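PDB 7CU9: tube-forming protein in Mycobacterial Envelpe, TiME from Mycolicibacterium smegmatis, which probably forms a tube-like channel across the mycobacterial outer envelope that serves protein secretion, the deposited chain being its soluble domain. Local coordinates for residues B[29-34]-B[67-72]. Numbering follows the deposited sequence.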
ATOM      1  N   GLU B  29       1.219   7.226  16.437  1.00 19.25           N
ATOM      2  CA  GLU B  29       1.150   5.896  17.089  1.00 19.66           C
ATOM      3  C   GLU B  29       0.842   6.044  18.577  1.00 18.99           C
ATOM      4  O   GLU B  29       1.136   7.102  19.171  1.00 18.26           O
ATOM      5  CB  GLU B  29       2.418   5.090  16.807  1.00 21.35           C
ATOM      6  CG  GLU B  29       3.555   5.284  17.783  1.00 23.63           C
ATOM      7  CD  GLU B  29       4.655   4.257  17.552  1.00 24.58           C
ATOM      8  OE1 GLU B  29       5.756   4.664  17.153  1.00 25.85           O
ATOM      9  OE2 GLU B  29       4.390   3.041  17.746  1.00 26.92           O
ATOM     10  N   SER B  30       0.251   4.991  19.131  1.00 18.34           N
ATOM     11  CA  SER B  30      -0.085   4.841  20.564  1.00 18.51           C
ATOM     12  C   SER B  30       0.333   3.439  21.003  1.00 18.33           C
ATOM     13  O   SER B  30      -0.205   2.468  20.448  1.00 17.44           O
ATOM     14  CB  SER B  30      -1.546   5.082  20.801  1.00 19.90           C
ATOM     15  OG  SER B  30      -1.857   4.935  22.176  1.00 21.35           O
ATOM     16  N   GLU B  31       1.281   3.347  21.934  1.00 18.00           N
ATOM     17  CA  GLU B  31       1.774   2.060  22.481  1.00 18.91           C
ATOM     18  C   GLU B  31       0.859   1.636  23.629  1.00 17.67           C
ATOM     19  O   GLU B  31       0.276   2.522  24.281  1.00 19.07           O
ATOM     20  CB  GLU B  31       3.220   2.198  22.959  1.00 20.70           C
ATOM     21  CG  GLU B  31       4.200   2.511  21.845  1.00 23.50           C
ATOM     22  CD  GLU B  31       5.638   2.688  22.299  1.00 26.30           C
ATOM     23  OE1 GLU B  31       5.903   2.526  23.510  1.00 30.59           O
ATOM     24  OE2 GLU B  31       6.491   2.983  21.443  1.00 29.71           O
ATOM     25  N   PHE B  32       0.718   0.330  23.861  1.00 15.78           N
ATOM     26  CA  PHE B  32      -0.026  -0.228  25.015  1.00 15.18           C
ATOM     27  C   PHE B  32       0.757  -1.407  25.602  1.00 15.07           C
ATOM     28  O   PHE B  32       1.561  -2.044  24.898  1.00 14.90           O
ATOM     29  CB  PHE B  32      -1.464  -0.582  24.623  1.00 15.07           C
ATOM     30  CG  PHE B  32      -1.629  -1.466  23.410  1.00 14.75           C
ATOM     31  CD1 PHE B  32      -1.698  -0.925  22.136  1.00 14.43           C
ATOM     32  CD2 PHE B  32      -1.781  -2.834  23.552  1.00 14.89           C
ATOM     33  CE1 PHE B  32      -1.870  -1.740  21.030  1.00 14.57           C
ATOM     34  CE2 PHE B  32      -1.947  -3.651  22.443  1.00 15.12           C
ATOM     35  CZ  PHE B  32      -2.003  -3.100  21.184  1.00 14.70           C
ATOM     36  N   THR B  33       0.561  -1.644  26.898  1.00 15.19           N
ATOM     37  CA  THR B  33       1.335  -2.622  27.705  1.00 15.57           C
ATOM     38  C   THR B  33       0.403  -3.671  28.316  1.00 14.93           C
ATOM     39  O   THR B  33       0.883  -4.499  29.107  1.00 15.50           O
ATOM     40  CB  THR B  33       2.132  -1.883  28.784  1.00 16.57           C
ATOM     41  OG1 THR B  33       1.166  -1.190  29.573  1.00 18.64           O
ATOM     42  CG2 THR B  33       3.144  -0.924  28.199  1.00 17.21           C
ATOM     43  N   ALA B  34      -0.882  -3.646  27.963  1.00 14.57           N
ATOM     44  CA  ALA B  34      -1.880  -4.619  28.447  1.00 14.33           C
ATOM     45  C   ALA B  34      -2.852  -4.925  27.318  1.00 13.83           C
ATOM     46  O   ALA B  34      -3.204  -4.036  26.547  1.00 13.67           O
ATOM     47  CB  ALA B  34      -2.604  -4.075  29.652  1.00 14.90           C
ATOM     48  N   GLY B  67       3.165  -6.400  24.938  1.00  9.67           N
ATOM     49  CA  GLY B  67       3.259  -5.045  24.386  1.00  9.88           C
ATOM     50  C   GLY B  67       2.603  -4.981  23.030  1.00 10.24           C
ATOM     51  O   GLY B  67       2.541  -6.011  22.334  1.00  9.91           O
ATOM     52  N   GLY B  68       2.164  -3.793  22.652  1.00 10.41           N
ATOM     53  CA  GLY B  68       1.595  -3.582  21.318  1.00 10.56           C
ATOM     54  C   GLY B  68       1.632  -2.126  20.942  1.00 10.79           C
ATOM     55  O   GLY B  68       2.082  -1.289  21.756  1.00 10.70           O
ATOM     56  N   ALA B  69       1.175  -1.825  19.740  1.00 10.88           N
ATOM     57  CA  ALA B  69       0.995  -0.434  19.291  1.00 11.43           C
ATOM     58  C   ALA B  69      -0.074  -0.400  18.211  1.00 12.10           C
ATOM     59  O   ALA B  69      -0.274  -1.409  17.507  1.00 11.97           O
ATOM     60  CB  ALA B  69       2.299   0.133  18.802  1.00 11.70           C
ATOM     61  N   THR B  70      -0.751   0.739  18.117  1.00 12.28           N
ATOM     62  CA  THR B  70      -1.594   1.111  16.961  1.00 12.87           C
ATOM     63  C   THR B  70      -0.931   2.317  16.302  1.00 13.44           C
ATOM     64  O   THR B  70      -0.508   3.222  17.037  1.00 13.51           O
ATOM     65  CB  THR B  70      -3.029   1.420  17.389  1.00 13.36           C
ATOM     66  OG1 THR B  70      -3.491   0.393  18.266  1.00 13.51           O
ATOM     67  CG2 THR B  70      -3.951   1.554  16.197  1.00 13.55           C
ATOM     68  N   ALA B  71      -0.802   2.307  14.977  1.00 13.45           N
ATOM     69  CA  ALA B  71      -0.178   3.404  14.211  1.00 14.03           C
ATOM     70  C   ALA B  71      -1.094   3.760  13.041  1.00 15.00           C
ATOM     71  O   ALA B  71      -1.796   2.870  12.545  1.00 14.63           O
ATOM     72  CB  ALA B  71       1.210   3.013  13.774  1.00 14.09           C
ATOM     73  N   GLN B  72      -1.115   5.037  12.659  1.00 15.39           N
ATOM     74  CA  GLN B  72      -2.024   5.573  11.615  1.00 16.49           C
ATOM     75  C   GLN B  72      -1.283   6.617  10.781  1.00 15.84           C
ATOM     76  O   GLN B  72      -0.286   7.181  11.266  1.00 14.93           O
ATOM     77  CB  GLN B  72      -3.233   6.276  12.233  1.00 18.31           C
ATOM     78  CG  GLN B  72      -4.194   5.365  12.968  1.00 20.53           C
ATOM     79  CD  GLN B  72      -5.401   6.130  13.449  1.00 21.02           C
ATOM     80  OE1 GLN B  72      -5.514   7.349  13.277  1.00 23.54           O
ATOM     81  NE2 GLN B  72      -6.321   5.417  14.068  1.00 22.20           N
TER
HETATM   82  O   HOH W   1      -3.108   1.760  20.622  1.00 26.70           O
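The ring of F32 lies flat over the backbone of G68, its hydrogen-bonded partner on the adjacent antiparallel strand. From CB the ring carbon CG falls between the backbone N and the carbonyl carbon (chi1 52°), and that rotation swings the phenyl back across the sheet instead of off its edge. CG hangs over the G68 carbonyl, CD1 sits over G68 C, and CE1 makes the ring's closest approach, 3.3 Å from A69 N. At the far end CZ sits 3.6 Å from G68 CA, while CE2 and CD2 close the circuit over the same carbon. The result is a CH-pi contact, G68 CA standing 3.8 Å from the ring centroid and 18° off the normal. Beyond the two segments, the ring meets F36 edge-to-face and touches K83.

The pairing of these two strands forms one edge of the long antiparallel sheet of the PknH-like domain: strand 28-32 is outermost within the chain, and 63-72 passes the sheet on to 77-89. Two hydrogen-bonded pairs carry it. S30 and T70 exchange N-H and C=O, with S30 N to T70 O at 2.8 Å; F32 and G68 do likewise, although F32 N approaches G68 O from above the carbonyl plane. On the face shared by F32 and T70, a water donates to S30 O and also hydrogen-bonds T70 OG1 at 2.8 Å.

On the opposite face, E29 CB packs on A71 CB at 3.9 Å. Its extended chain carries OE2 to 3.7 Å from A69 CB, while OE1 accepts a hydrogen bond from the backbone N of K15.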